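2',5'-phosphodiesterase 12 (Homo sapiens, PDB 4Z0V) belongs to the endonuclease/exonuclease/phosphatase family and joins a DNase I-like domain, which holds a magnesium ion, to a smaller N-terminal domain. Local coordinates at residues 21-26 / 162-167; 41-46 / 59-64; 132-137 / 427-432. All coordinates share one frame; numbering follows the deposited sequence.

Contact 1 (21-26 / 162-167); sequences AGFPVC and RQNLIQ
Asn164 meets Phe23 through its side-chain oxygen, with OD1 3.4 Å from Phe23 CB. The amide and ring planes are 38° apart, and the two side chains cross at a slant. The backbone O of Asn164 lies at the ring edge, near the ring plane and 3.6 Å from Phe23 CD2. A water donates to this oxygen and also to Pro24 O. Next comes Leu165. Its CB points away from the loop, but Leu165 CD1 reaches back to within 3.6 Å of Phe23 CE2. Phe23 CB already points at the helix, and CG beside the backbone N (chi1 -74°) sets the ring edge against Asn164 O. Gln167 stretches out fully beyond CG (chi2 -180°). Gln167 OE1 is 2.7 Å from a water that accepts from Cys26 N. Its NE2 bonds Ser191 O and gives to another water, which donates to Cys26 O. No direct hydrogen bond joins the segments, and water mediates the polar part of this buried interface. The loop runs between strands 9-14 and 28-32 of the N-terminal domain. It packs on helix 159-172 of the DNase I-like domain, while Ala195 of helix 185-198 touches both Cys26 and Gln167.

Contact 2 (41-46 / 59-64); sequences FRWYKE and TDVEER
Trp43 is the backbone link between strand 40-46 and the chain of residues 59-64, which runs antiparallel to it. Trp43 N donates to Val61 O at 3.1 Å. Trp43 O accepts from Thr59 N at 2.9 Å. The same carbonyl O of Trp43 takes a second bond, from Thr59 OG1 at 2.8 Å, which comes from above the carbonyl plane. Thr59 OG1 in turn accepts from Val61 N at 3.0 Å. This is an ST turn, and it ties the bend of the loop to the strand.

Arg42 starts away from the loop but bends at chi2 (64°) and chi3 (76°), which brings the guanidinium back to the loop. Arg42 NH2 donates to Thr59 O at 2.8 Å. Glu62 lies alongside, with CG over the centre of one guanidinium face. The guanidinium and carboxylate planes are 27° apart and stacked, and Arg42 NH1 makes a salt bridge to Glu62 OE1 at 3.2 Å. The indole of Trp43 turns its edge to the loop. Trp43 NE1 makes two weak bonds, to Glu63 O at 3.0 Å and to Arg64 O. Arg64 CB sits over the face of Phe41 in a CH-pi contact, 4.1 Å from the ring centroid.

The guanidinium of Arg64 goes on to Glu197 of helix 185-198. On its other edge, strand 40-46 pairs with strand 77-82 in the antiparallel sheet. Phe41 and Arg64 both touch Leu29 of strand 28-32.

Contact 3 (132-137 / 427-432); sequences NILADT and PSDHIA
The side-chain amide of Asn132 lies flat over the imidazole of His430, their planes only 2° apart. Asn132 CB covers the same ring in a CH-pi contact, 3.8 Å from the centroid. The stack is buried in the DNase I-like fold, where strand 125-132 ends. Asn132 is the last residue of that strand, and His430 comes from the loop that leads into strand 433-439.

Two small turns set up the meeting. Asn132 OD1 accepts from Leu134 N at 3.1 Å, closing an Asx turn. Asn132 has CG opposite its backbone N across the CA-CB bond (chi1 173°), beside the carbonyl carbon, which lets OD1 reach forward to the N-H of Leu134. Ser428 OG accepts from His430 N at 3.0 Å, closing an ST turn. Ser428 OG donates in the other direction, to Asn132 O at 2.6 Å. It therefore bridges the two segments with a bond on each side.

Outside partners fix the rotation of both flat groups. Asn132 ND2 bonds Asp327 OD2 and Glu182 OE2, and the side chain is about 4 Å from the magnesium ion. His430 ND1 bonds Asp392 OD2. The pair is thus held close to the metal site by acidic residues.

Leu134 sets CB and CD1 against Asp429 OD1, and the two side chains cross at about a right angle. Asp429 OD2 bonds Tyr149 OH, and OD1 lies at the edge of the His430 ring, in its plane. Asp429 N is buried here and has no partner in the model. A water donates to Asn132 OD1 at 2.8 Å and to Asp429 OD1 at 2.6 Å.

How the contacts relate
Contact 1 touches both of the others. Toward contact 2, Val25 CG1 packs on Trp43 CH2 at 3.7 Å within the N-terminal domain. Toward contact 3, Arg162 is the polar link. Arg162 NH1 is probably hydrogen-bonded to Leu134 O at 2.8 Å, and Arg162 NH2 to Pro427 O at 2.9 Å. Ile166 CG1 adds packing on Pro427 CG at 3.6 Å. Helix 159-172 thus lies between the N-terminal loop and the segments of contact 3, whose Asn132 is close to the magnesium ion. Contacts 2 and 3 do not meet, their nearest atoms being about 17 Å apart and their centres about 31 Å. Among the three, contact 3 is the one beside the metal.

Contact 1 (21-26 / 162-167)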
ATOM      1  N   ALA A  21      16.392   7.811  15.261  1.00 12.38           N
ATOM      2  CA  ALA A  21      16.654   6.707  16.186  1.00 13.04           C
ATOM      3  C   ALA A  21      15.429   5.795  16.258  1.00 16.28           C
ATOM      4  O   ALA A  21      14.322   6.305  16.366  1.00 16.11           O
ATOM      5  CB  ALA A  21      16.963   7.260  17.569  1.00 14.96           C
ATOM      6  N   GLY A  22      15.632   4.486  16.142  1.00 13.32           N
ATOM      7  CA  GLY A  22      14.539   3.515  16.188  1.00 13.88           C
ATOM      8  C   GLY A  22      13.787   3.321  14.888  1.00 16.55           C
ATOM      9  O   GLY A  22      12.839   2.519  14.840  1.00 16.48           O
ATOM     10  N   PHE A  23      14.238   3.994  13.812  1.00 11.67           N
ATOM     11  CA  PHE A  23      13.625   3.912  12.473  1.00 10.51           C
ATOM     12  C   PHE A  23      14.638   3.325  11.519  1.00 16.27           C
ATOM     13  O   PHE A  23      15.784   3.794  11.488  1.00 14.48           O
ATOM     14  CB  PHE A  23      13.121   5.278  11.973  1.00 11.00           C
ATOM     15  CG  PHE A  23      11.865   5.704  12.692  1.00 11.57           C
ATOM     16  CD1 PHE A  23      11.912   6.135  14.015  1.00 13.83           C
ATOM     17  CD2 PHE A  23      10.620   5.590  12.075  1.00 11.68           C
ATOM     18  CE1 PHE A  23      10.745   6.478  14.696  1.00 14.49           C
ATOM     19  CE2 PHE A  23       9.452   5.943  12.757  1.00 14.16           C
ATOM     20  CZ  PHE A  23       9.519   6.352  14.070  1.00 13.77           C
ATOM     21  N   PRO A  24      14.251   2.282  10.766  1.00 15.34           N
ATOM     22  CA  PRO A  24      15.224   1.615   9.885  1.00 14.89           C
ATOM     23  C   PRO A  24      15.708   2.503   8.756  1.00 18.29           C
ATOM     24  O   PRO A  24      14.910   3.177   8.118  1.00 21.05           O
ATOM     25  CB  PRO A  24      14.450   0.391   9.348  1.00 17.23           C
ATOM     26  CG  PRO A  24      12.991   0.767   9.468  1.00 22.26           C
ATOM     27  CD  PRO A  24      12.930   1.596  10.740  1.00 17.34           C
ATOM     28  N   VAL A  25      17.034   2.506   8.527  1.00 14.06           N
ATOM     29  CA  VAL A  25      17.715   3.240   7.460  1.00 13.41           C
ATOM     30  C   VAL A  25      17.830   2.254   6.308  1.00 16.95           C
ATOM     31  O   VAL A  25      18.561   1.258   6.431  1.00 13.83           O
ATOM     32  CB  VAL A  25      19.106   3.786   7.906  1.00 15.54           C
ATOM     33  CG1 VAL A  25      19.783   4.525   6.752  1.00 16.09           C
ATOM     34  CG2 VAL A  25      18.974   4.700   9.119  1.00 14.94           C
ATOM     35  N   CYS A  26      17.058   2.496   5.234  1.00 16.05           N
ATOM     36  CA  CYS A  26      16.943   1.576   4.102  1.00 15.86           C
ATOM     37  C   CYS A  26      17.588   2.173   2.864  1.00 18.14           C
ATOM     38  O   CYS A  26      16.975   2.985   2.171  1.00 17.16           O
ATOM     39  CB  CYS A  26      15.472   1.231   3.862  1.00 16.43           C
ATOM     40  SG  CYS A  26      14.617   0.625   5.335  1.00 20.63           S
ATOM     41  N   ARG A 162       7.108  11.515   6.935  1.00 11.63           N
ATOM     42  CA  ARG A 162       6.071  10.485   6.739  1.00 10.52           C
ATOM     43  C   ARG A 162       6.661   9.184   6.160  1.00 12.11           C
ATOM     44  O   ARG A 162       6.241   8.105   6.570  1.00 12.71           O
ATOM     45  CB  ARG A 162       4.957  11.011   5.843  1.00 10.67           C
ATOM     46  CG  ARG A 162       4.170  12.105   6.553  1.00 14.93           C
ATOM     47  CD  ARG A 162       2.771  12.341   5.985  1.00 15.47           C
ATOM     48  NE  ARG A 162       2.829  12.683   4.573  1.00 12.88           N
ATOM     49  CZ  ARG A 162       2.355  11.932   3.589  1.00 17.56           C
ATOM     50  NH1 ARG A 162       2.438  12.347   2.335  1.00 13.36           N
ATOM     51  NH2 ARG A 162       1.787  10.756   3.853  1.00 12.02           N
ATOM     52  N   GLN A 163       7.608   9.281   5.219  1.00 11.63           N
ATOM     53  CA  GLN A 163       8.211   8.071   4.637  1.00 10.87           C
ATOM     54  C   GLN A 163       8.976   7.303   5.658  1.00 12.95           C
ATOM     55  O   GLN A 163       8.924   6.070   5.635  1.00 11.98           O
ATOM     56  CB  GLN A 163       9.107   8.361   3.426  1.00 12.51           C
ATOM     57  CG  GLN A 163       8.309   8.738   2.193  1.00 14.94           C
ATOM     58  CD  GLN A 163       7.117   7.853   1.920  1.00 20.38           C
ATOM     59  OE1 GLN A 163       5.980   8.329   1.823  1.00 21.83           O
ATOM     60  NE2 GLN A 163       7.340   6.556   1.769  1.00 15.05           N
ATOM     61  N   ASN A 164       9.668   7.989   6.581  1.00  9.33           N
ATOM     62  CA  ASN A 164      10.368   7.231   7.623  1.00 10.19           C
ATOM     63  C   ASN A 164       9.386   6.374   8.443  1.00 13.67           C
ATOM     64  O   ASN A 164       9.624   5.182   8.678  1.00 12.54           O
ATOM     65  CB  ASN A 164      11.135   8.169   8.525  1.00 14.03           C
ATOM     66  CG  ASN A 164      12.613   7.935   8.477  1.00 44.05           C
ATOM     67  OD1 ASN A 164      13.215   7.480   9.446  1.00 39.59           O
ATOM     68  ND2 ASN A 164      13.227   8.212   7.343  1.00 41.21           N
ATOM     69  N   LEU A 165       8.254   6.980   8.821  1.00 10.41           N
ATOM     70  CA  LEU A 165       7.239   6.269   9.589  1.00  9.93           C
ATOM     71  C   LEU A 165       6.616   5.154   8.785  1.00 12.31           C
ATOM     72  O   LEU A 165       6.429   4.070   9.322  1.00 11.08           O
ATOM     73  CB  LEU A 165       6.150   7.247  10.062  1.00  9.27           C
ATOM     74  CG  LEU A 165       6.383   7.921  11.412  1.00 11.59           C
ATOM     75  CD1 LEU A 165       7.652   8.770  11.401  1.00  9.67           C
ATOM     76  CD2 LEU A 165       5.195   8.811  11.758  1.00 11.62           C
ATOM     77  N   ILE A 166       6.330   5.397   7.498  1.00 10.15           N
ATOM     78  CA  ILE A 166       5.689   4.399   6.609  1.00  9.16           C
ATOM     79  C   ILE A 166       6.649   3.227   6.400  1.00 10.30           C
ATOM     80  O   ILE A 166       6.230   2.080   6.418  1.00 10.71           O
ATOM     81  CB  ILE A 166       5.251   5.051   5.266  1.00 11.67           C
ATOM     82  CG1 ILE A 166       3.988   5.946   5.476  1.00 11.81           C
ATOM     83  CG2 ILE A 166       4.968   3.982   4.175  1.00 12.31           C
ATOM     84  CD1 ILE A 166       3.799   7.064   4.376  1.00 15.30           C
ATOM     85  N   GLN A 167       7.939   3.507   6.266  1.00  8.09           N
ATOM     86  CA  GLN A 167       8.919   2.443   6.125  1.00  7.89           C
ATOM     87  C   GLN A 167       8.962   1.592   7.384  1.00 11.92           C
ATOM     88  O   GLN A 167       8.901   0.366   7.292  1.00 10.75           O
ATOM     89  CB  GLN A 167      10.314   3.027   5.831  1.00  9.48           C
ATOM     90  CG  GLN A 167      10.461   3.521   4.379  1.00  9.47           C
ATOM     91  CD  GLN A 167      11.872   4.072   4.168  1.00 20.12           C
ATOM     92  OE1 GLN A 167      12.513   4.560   5.089  1.00 22.57           O
ATOM     93  NE2 GLN A 167      12.398   3.995   2.959  1.00 18.20           N
TER
HETATM   94  O   HOH W   1      15.743   6.416  10.189  1.00 14.24           O
HETATM   95  O   HOH W   2      15.224   4.654   5.252  1.00 22.03           O
HETATM   96  O   HOH W   3      12.386   3.990   8.738  1.00 35.36           O
HETATM   97  O   HOH W   4      14.990   5.177   2.232  1.00 29.55           O

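Contact 2 (41-46 / 59-64)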
ATOM      1  N   PHE A  41      27.956  -5.838   3.353  1.00 10.88           N
ATOM      2  CA  PHE A  41      27.518  -4.575   3.946  1.00 11.57           C
ATOM      3  C   PHE A  41      28.157  -4.390   5.288  1.00 14.64           C
ATOM      4  O   PHE A  41      28.295  -5.347   6.054  1.00 14.58           O
ATOM      5  CB  PHE A  41      25.980  -4.561   4.132  1.00 13.59           C
ATOM      6  CG  PHE A  41      25.219  -4.760   2.851  1.00 15.60           C
ATOM      7  CD1 PHE A  41      25.046  -3.714   1.960  1.00 16.80           C
ATOM      8  CD2 PHE A  41      24.662  -5.996   2.538  1.00 18.31           C
ATOM      9  CE1 PHE A  41      24.365  -3.909   0.746  1.00 18.75           C
ATOM     10  CE2 PHE A  41      23.972  -6.184   1.330  1.00 20.60           C
ATOM     11  CZ  PHE A  41      23.834  -5.143   0.445  1.00 17.40           C
ATOM     12  N   ARG A  42      28.515  -3.167   5.604  1.00 11.12           N
ATOM     13  CA  ARG A  42      29.024  -2.873   6.940  1.00 11.03           C
ATOM     14  C   ARG A  42      28.645  -1.449   7.271  1.00 13.51           C
ATOM     15  O   ARG A  42      28.886  -0.567   6.467  1.00 14.46           O
ATOM     16  CB  ARG A  42      30.551  -3.084   7.048  1.00 14.30           C
ATOM     17  CG  ARG A  42      31.130  -2.717   8.426  1.00 23.43           C
ATOM     18  CD  ARG A  42      30.605  -3.608   9.556  1.00 32.32           C
ATOM     19  NE  ARG A  42      31.246  -4.929   9.544  1.00 35.47           N
ATOM     20  CZ  ARG A  42      31.209  -5.780  10.563  1.00 45.06           C
ATOM     21  NH1 ARG A  42      31.809  -6.961  10.472  1.00 36.46           N
ATOM     22  NH2 ARG A  42      30.566  -5.463  11.677  1.00 28.04           N
ATOM     23  N   TRP A  43      28.060  -1.235   8.436  1.00 12.05           N
ATOM     24  CA  TRP A  43      27.658   0.096   8.846  1.00 10.99           C
ATOM     25  C   TRP A  43      28.629   0.644   9.871  1.00 12.67           C
ATOM     26  O   TRP A  43      29.041  -0.076  10.793  1.00 11.99           O
ATOM     27  CB  TRP A  43      26.250   0.069   9.431  1.00  9.46           C
ATOM     28  CG  TRP A  43      25.187  -0.048   8.382  1.00 10.65           C
ATOM     29  CD1 TRP A  43      24.588  -1.196   7.927  1.00 13.29           C
ATOM     30  CD2 TRP A  43      24.526   1.036   7.740  1.00 10.73           C
ATOM     31  NE1 TRP A  43      23.613  -0.880   7.004  1.00 12.14           N
ATOM     32  CE2 TRP A  43      23.540   0.484   6.888  1.00 13.97           C
ATOM     33  CE3 TRP A  43      24.639   2.440   7.838  1.00 12.57           C
ATOM     34  CZ2 TRP A  43      22.712   1.289   6.095  1.00 14.31           C
ATOM     35  CZ3 TRP A  43      23.823   3.228   7.044  1.00 14.61           C
ATOM     36  CH2 TRP A  43      22.866   2.650   6.199  1.00 14.90           C
ATOM     37  N   TYR A  44      28.914   1.942   9.753  1.00 10.33           N
ATOM     38  CA  TYR A  44      29.749   2.705  10.675  1.00  8.89           C
ATOM     39  C   TYR A  44      29.018   3.889  11.230  1.00 13.34           C
ATOM     40  O   TYR A  44      28.092   4.402  10.597  1.00 12.45           O
ATOM     41  CB  TYR A  44      31.007   3.242   9.997  1.00  8.70           C
ATOM     42  CG  TYR A  44      31.855   2.179   9.366  1.00 10.66           C
ATOM     43  CD1 TYR A  44      31.551   1.678   8.102  1.00 12.86           C
ATOM     44  CD2 TYR A  44      33.024   1.735   9.985  1.00 11.58           C
ATOM     45  CE1 TYR A  44      32.358   0.718   7.492  1.00 14.83           C
ATOM     46  CE2 TYR A  44      33.844   0.782   9.380  1.00 12.52           C
ATOM     47  CZ  TYR A  44      33.500   0.274   8.134  1.00 17.30           C
ATOM     48  OH  TYR A  44      34.285  -0.675   7.525  1.00 19.13           O
ATOM     49  N   LYS A  45      29.459   4.349  12.393  1.00 12.16           N
ATOM     50  CA  LYS A  45      28.930   5.569  12.980  1.00 11.73           C
ATOM     51  C   LYS A  45      30.118   6.460  13.311  1.00 15.45           C
ATOM     52  O   LYS A  45      31.220   5.966  13.528  1.00 15.00           O
ATOM     53  CB  LYS A  45      28.056   5.280  14.218  1.00 14.04           C
ATOM     54  CG  LYS A  45      28.852   4.710  15.395  1.00 22.74           C
ATOM     55  CD  LYS A  45      27.997   4.090  16.507  1.00 29.35           C
ATOM     56  CE  LYS A  45      28.894   3.464  17.560  1.00 41.47           C
ATOM     57  NZ  LYS A  45      28.174   3.201  18.836  1.00 49.15           N
ATOM     58  N   GLU A  46      29.910   7.775  13.313  1.00 13.02           N
ATOM     59  CA  GLU A  46      30.961   8.707  13.674  1.00 14.34           C
ATOM     60  C   GLU A  46      31.498   8.328  15.028  1.00 19.08           C
ATOM     61  O   GLU A  46      30.718   7.959  15.904  1.00 18.17           O
ATOM     62  CB  GLU A  46      30.402  10.125  13.703  1.00 16.12           C
ATOM     63  CG  GLU A  46      30.775  10.930  12.499  1.00 25.51           C
ATOM     64  CD  GLU A  46      30.255  12.343  12.615  1.00 35.63           C
ATOM     65  OE1 GLU A  46      31.054  13.281  12.402  1.00 31.13           O
ATOM     66  OE2 GLU A  46      29.073  12.510  12.994  1.00 17.63           O
ATOM     67  N   THR A  59      30.128  -0.649  13.396  1.00 14.71           N
ATOM     68  CA  THR A  59      29.040  -1.188  14.201  1.00 15.10           C
ATOM     69  C   THR A  59      29.071  -2.694  13.992  1.00 21.99           C
ATOM     70  O   THR A  59      29.738  -3.165  13.055  1.00 22.77           O
ATOM     71  CB  THR A  59      27.667  -0.589  13.809  1.00 15.82           C
ATOM     72  OG1 THR A  59      27.270  -1.237  12.598  1.00 15.73           O
ATOM     73  CG2 THR A  59      27.688   0.922  13.647  1.00 20.03           C
ATOM     74  N   ASP A  60      28.296  -3.453  14.766  1.00 20.54           N
ATOM     75  CA  ASP A  60      28.247  -4.894  14.520  1.00 21.83           C
ATOM     76  C   ASP A  60      27.190  -5.231  13.447  1.00 23.08           C
ATOM     77  O   ASP A  60      26.872  -6.400  13.255  1.00 22.38           O
ATOM     78  CB  ASP A  60      27.991  -5.702  15.828  1.00 25.60           C
ATOM     79  CG  ASP A  60      26.791  -5.316  16.676  1.00 51.79           C
ATOM     80  OD1 ASP A  60      25.799  -4.793  16.111  1.00 54.23           O
ATOM     81  OD2 ASP A  60      26.822  -5.579  17.903  1.00 64.31           O
ATOM     82  N   VAL A  61      26.704  -4.227  12.696  1.00 16.81           N
ATOM     83  CA  VAL A  61      25.646  -4.490  11.735  1.00 15.50           C
ATOM     84  C   VAL A  61      26.250  -4.718  10.340  1.00 16.80           C
ATOM     85  O   VAL A  61      26.841  -3.805   9.745  1.00 15.78           O
ATOM     86  CB  VAL A  61      24.573  -3.361  11.776  1.00 17.07           C
ATOM     87  CG1 VAL A  61      23.445  -3.628  10.784  1.00 16.88           C
ATOM     88  CG2 VAL A  61      24.013  -3.184  13.202  1.00 17.58           C
ATOM     89  N   GLU A  62      26.085  -5.956   9.841  1.00 14.17           N
ATOM     90  CA  GLU A  62      26.578  -6.409   8.526  1.00 15.84           C
ATOM     91  C   GLU A  62      25.447  -6.643   7.554  1.00 22.00           C
ATOM     92  O   GLU A  62      25.611  -7.374   6.576  1.00 23.70           O
ATOM     93  CB  GLU A  62      27.385  -7.717   8.672  1.00 18.17           C
ATOM     94  CG  GLU A  62      28.596  -7.595   9.566  1.00 32.39           C
ATOM     95  CD  GLU A  62      29.335  -8.905   9.744  1.00 47.44           C
ATOM     96  OE1 GLU A  62      29.631  -9.272  10.904  1.00 51.85           O
ATOM     97  OE2 GLU A  62      29.585  -9.586   8.726  1.00 39.17           O
ATOM     98  N   GLU A  63      24.310  -6.018   7.807  1.00 19.74           N
ATOM     99  CA  GLU A  63      23.087  -6.128   7.026  1.00 20.15           C
ATOM    100  C   GLU A  63      22.880  -4.875   6.207  1.00 20.09           C
ATOM    101  O   GLU A  63      23.425  -3.823   6.526  1.00 18.01           O
ATOM    102  CB  GLU A  63      21.871  -6.314   7.951  1.00 22.10           C
ATOM    103  CG  GLU A  63      22.071  -7.256   9.125  1.00 39.80           C
ATOM    104  CD  GLU A  63      21.432  -8.615   8.945  1.00 75.04           C
ATOM    105  OE1 GLU A  63      22.133  -9.549   8.494  1.00 72.04           O
ATOM    106  OE2 GLU A  63      20.224  -8.742   9.254  1.00 80.25           O
ATOM    107  N   ARG A  64      22.030  -4.962   5.200  1.00 16.16           N
ATOM    108  CA  ARG A  64      21.722  -3.838   4.324  1.00 14.91           C
ATOM    109  C   ARG A  64      21.069  -2.689   5.121  1.00 18.28           C
ATOM    110  O   ARG A  64      21.386  -1.524   4.898  1.00 18.13           O
ATOM    111  CB  ARG A  64      20.784  -4.351   3.228  1.00 18.14           C
ATOM    112  CG  ARG A  64      20.185  -3.269   2.367  1.00 21.07           C
ATOM    113  CD  ARG A  64      19.340  -3.906   1.278  1.00 22.50           C
ATOM    114  NE  ARG A  64      18.720  -2.850   0.490  1.00 24.72           N
ATOM    115  CZ  ARG A  64      18.235  -3.012  -0.730  1.00 30.44           C
ATOM    116  NH1 ARG A  64      18.291  -4.201  -1.320  1.00 19.69           N
ATOM    117  NH2 ARG A  64      17.690  -1.992  -1.371  1.00 25.60           N
TER
HETATM  118  O   HOH W   5      27.313  -8.340   4.869  1.00 18.79           O

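Contact 3 (132-137 / 427-432)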
ATOM      1  N   ASN A 132      -3.855   3.330   2.330  1.00  7.34           N
ATOM      2  CA  ASN A 132      -3.795   4.546   1.520  1.00  6.72           C
ATOM      3  C   ASN A 132      -2.785   5.406   2.280  1.00  9.81           C
ATOM      4  O   ASN A 132      -3.056   5.794   3.422  1.00  8.17           O
ATOM      5  CB  ASN A 132      -5.194   5.195   1.361  1.00  8.56           C
ATOM      6  CG  ASN A 132      -5.143   6.546   0.666  1.00 12.80           C
ATOM      7  OD1 ASN A 132      -4.200   7.329   0.870  1.00 11.18           O
ATOM      8  ND2 ASN A 132      -6.178   6.866  -0.150  1.00  8.67           N
ATOM      9  N   ILE A 133      -1.618   5.622   1.692  1.00  7.40           N
ATOM     10  CA  ILE A 133      -0.475   6.234   2.400  1.00  7.60           C
ATOM     11  C   ILE A 133      -0.387   7.756   2.254  1.00 11.80           C
ATOM     12  O   ILE A 133       0.570   8.335   2.795  1.00 11.31           O
ATOM     13  CB  ILE A 133       0.874   5.553   2.011  1.00  9.77           C
ATOM     14  CG1 ILE A 133       1.177   5.692   0.482  1.00 10.33           C
ATOM     15  CG2 ILE A 133       0.866   4.060   2.485  1.00  9.97           C
ATOM     16  CD1 ILE A 133       2.670   5.330   0.107  1.00 12.46           C
ATOM     17  N   LEU A 134      -1.411   8.393   1.643  1.00  8.82           N
ATOM     18  CA  LEU A 134      -1.542   9.865   1.472  1.00 10.27           C
ATOM     19  C   LEU A 134      -0.411  10.418   0.600  1.00 12.19           C
ATOM     20  O   LEU A 134       0.755  10.572   1.031  1.00 11.92           O
ATOM     21  CB  LEU A 134      -1.592  10.564   2.859  1.00 10.62           C
ATOM     22  CG  LEU A 134      -1.578  12.111   2.909  1.00 13.95           C
ATOM     23  CD1 LEU A 134      -2.695  12.709   2.055  1.00 15.12           C
ATOM     24  CD2 LEU A 134      -1.662  12.589   4.361  1.00 13.30           C
ATOM     25  N   ALA A 135      -0.769  10.740  -0.654  1.00 10.05           N
ATOM     26  CA  ALA A 135       0.227  11.165  -1.606  1.00  8.72           C
ATOM     27  C   ALA A 135       0.766  12.559  -1.298  1.00 12.73           C
ATOM     28  O   ALA A 135       0.018  13.489  -0.947  1.00 11.76           O
ATOM     29  CB  ALA A 135      -0.325  11.121  -3.020  1.00  9.26           C
ATOM     30  N   ASP A 136       2.086  12.696  -1.446  1.00 11.83           N
ATOM     31  CA  ASP A 136       2.737  13.998  -1.284  1.00 13.13           C
ATOM     32  C   ASP A 136       2.214  14.978  -2.338  1.00 16.57           C
ATOM     33  O   ASP A 136       2.159  16.178  -2.069  1.00 16.35           O
ATOM     34  CB  ASP A 136       4.260  13.864  -1.419  1.00 15.04           C
ATOM     35  CG  ASP A 136       4.949  15.196  -1.230  1.00 18.25           C
ATOM     36  OD1 ASP A 136       4.856  15.751  -0.125  1.00 19.46           O
ATOM     37  OD2 ASP A 136       5.507  15.716  -2.216  1.00 20.98           O
ATOM     38  N   THR A 137       1.790  14.478  -3.523  1.00 13.93           N
ATOM     39  CA  THR A 137       1.230  15.375  -4.553  1.00 14.83           C
ATOM     40  C   THR A 137       0.052  16.163  -3.947  1.00 18.57           C
ATOM     41  O   THR A 137      -0.154  17.321  -4.312  1.00 18.45           O
ATOM     42  CB  THR A 137       0.878  14.640  -5.851  1.00 21.65           C
ATOM     43  OG1 THR A 137       0.578  15.623  -6.841  1.00 20.32           O
ATOM     44  CG2 THR A 137      -0.312  13.714  -5.716  1.00 21.93           C
ATOM     45  N   PRO A 427       1.420   8.455   9.901  1.00  9.81           N
ATOM     46  CA  PRO A 427       1.824   9.118   8.652  1.00  9.67           C
ATOM     47  C   PRO A 427       0.801   9.232   7.523  1.00 14.08           C
ATOM     48  O   PRO A 427       1.191   9.537   6.396  1.00 14.98           O
ATOM     49  CB  PRO A 427       3.000   8.241   8.196  1.00 12.02           C
ATOM     50  CG  PRO A 427       2.564   6.830   8.639  1.00 15.56           C
ATOM     51  CD  PRO A 427       1.995   7.087  10.004  1.00 12.37           C
ATOM     52  N   SER A 428      -0.474   8.981   7.777  1.00 10.57           N
ATOM     53  CA  SER A 428      -1.460   9.098   6.694  1.00  9.57           C
ATOM     54  C   SER A 428      -2.773   9.609   7.286  1.00 12.42           C
ATOM     55  O   SER A 428      -2.902   9.634   8.499  1.00 10.70           O
ATOM     56  CB  SER A 428      -1.660   7.731   6.027  1.00 13.03           C
ATOM     57  OG  SER A 428      -2.737   7.805   5.098  1.00 10.47           O
ATOM     58  N   ASP A 429      -3.742  10.008   6.452  1.00 10.98           N
ATOM     59  CA  ASP A 429      -5.065  10.339   6.975  1.00 10.74           C
ATOM     60  C   ASP A 429      -5.902   9.045   7.050  1.00 13.95           C
ATOM     61  O   ASP A 429      -6.997   9.048   7.599  1.00 11.88           O
ATOM     62  CB  ASP A 429      -5.764  11.436   6.153  1.00 11.19           C
ATOM     63  CG  ASP A 429      -5.893  11.222   4.659  1.00 16.88           C
ATOM     64  OD1 ASP A 429      -5.138  10.403   4.103  1.00 14.80           O
ATOM     65  OD2 ASP A 429      -6.627  11.988   4.024  1.00 23.50           O
ATOM     66  N   HIS A 430      -5.369   7.932   6.504  1.00 10.63           N
ATOM     67  CA  HIS A 430      -5.991   6.608   6.596  1.00 10.65           C
ATOM     68  C   HIS A 430      -5.215   5.735   7.567  1.00 13.92           C
ATOM     69  O   HIS A 430      -4.076   6.043   7.907  1.00 13.24           O
ATOM     70  CB  HIS A 430      -6.046   5.923   5.224  1.00 10.62           C
ATOM     71  CG  HIS A 430      -7.025   6.521   4.267  1.00 13.07           C
ATOM     72  ND1 HIS A 430      -8.168   5.830   3.878  1.00 15.26           N
ATOM     73  CD2 HIS A 430      -6.971   7.691   3.597  1.00 15.35           C
ATOM     74  CE1 HIS A 430      -8.791   6.618   3.009  1.00 14.90           C
ATOM     75  NE2 HIS A 430      -8.110   7.751   2.808  1.00 15.38           N
ATOM     76  N   ILE A 431      -5.819   4.622   7.983  1.00 10.04           N
ATOM     77  CA  ILE A 431      -5.212   3.643   8.877  1.00  9.85           C
ATOM     78  C   ILE A 431      -5.027   2.355   8.096  1.00 13.17           C
ATOM     79  O   ILE A 431      -5.975   1.895   7.449  1.00 12.33           O
ATOM     80  CB  ILE A 431      -6.114   3.456  10.109  1.00 12.56           C
ATOM     81  CG1 ILE A 431      -6.326   4.795  10.856  1.00 14.49           C
ATOM     82  CG2 ILE A 431      -5.561   2.363  11.020  1.00 12.61           C
ATOM     83  CD1 ILE A 431      -7.438   4.736  11.962  1.00 19.00           C
ATOM     84  N   ALA A 432      -3.827   1.768   8.153  1.00 11.23           N
ATOM     85  CA  ALA A 432      -3.541   0.522   7.463  1.00 10.23           C
ATOM     86  C   ALA A 432      -4.397  -0.597   7.970  1.00 12.68           C
ATOM     87  O   ALA A 432      -4.614  -0.722   9.196  1.00 12.07           O
ATOM     88  CB  ALA A 432      -2.066   0.137   7.648  1.00 11.00           C
TER
HETATM   89  O   HOH W   6      -5.299   9.857   1.522  1.00 10.48           O
HETATM   90  O   HOH W   7      -5.879   2.650   4.395  1.00 17.86           O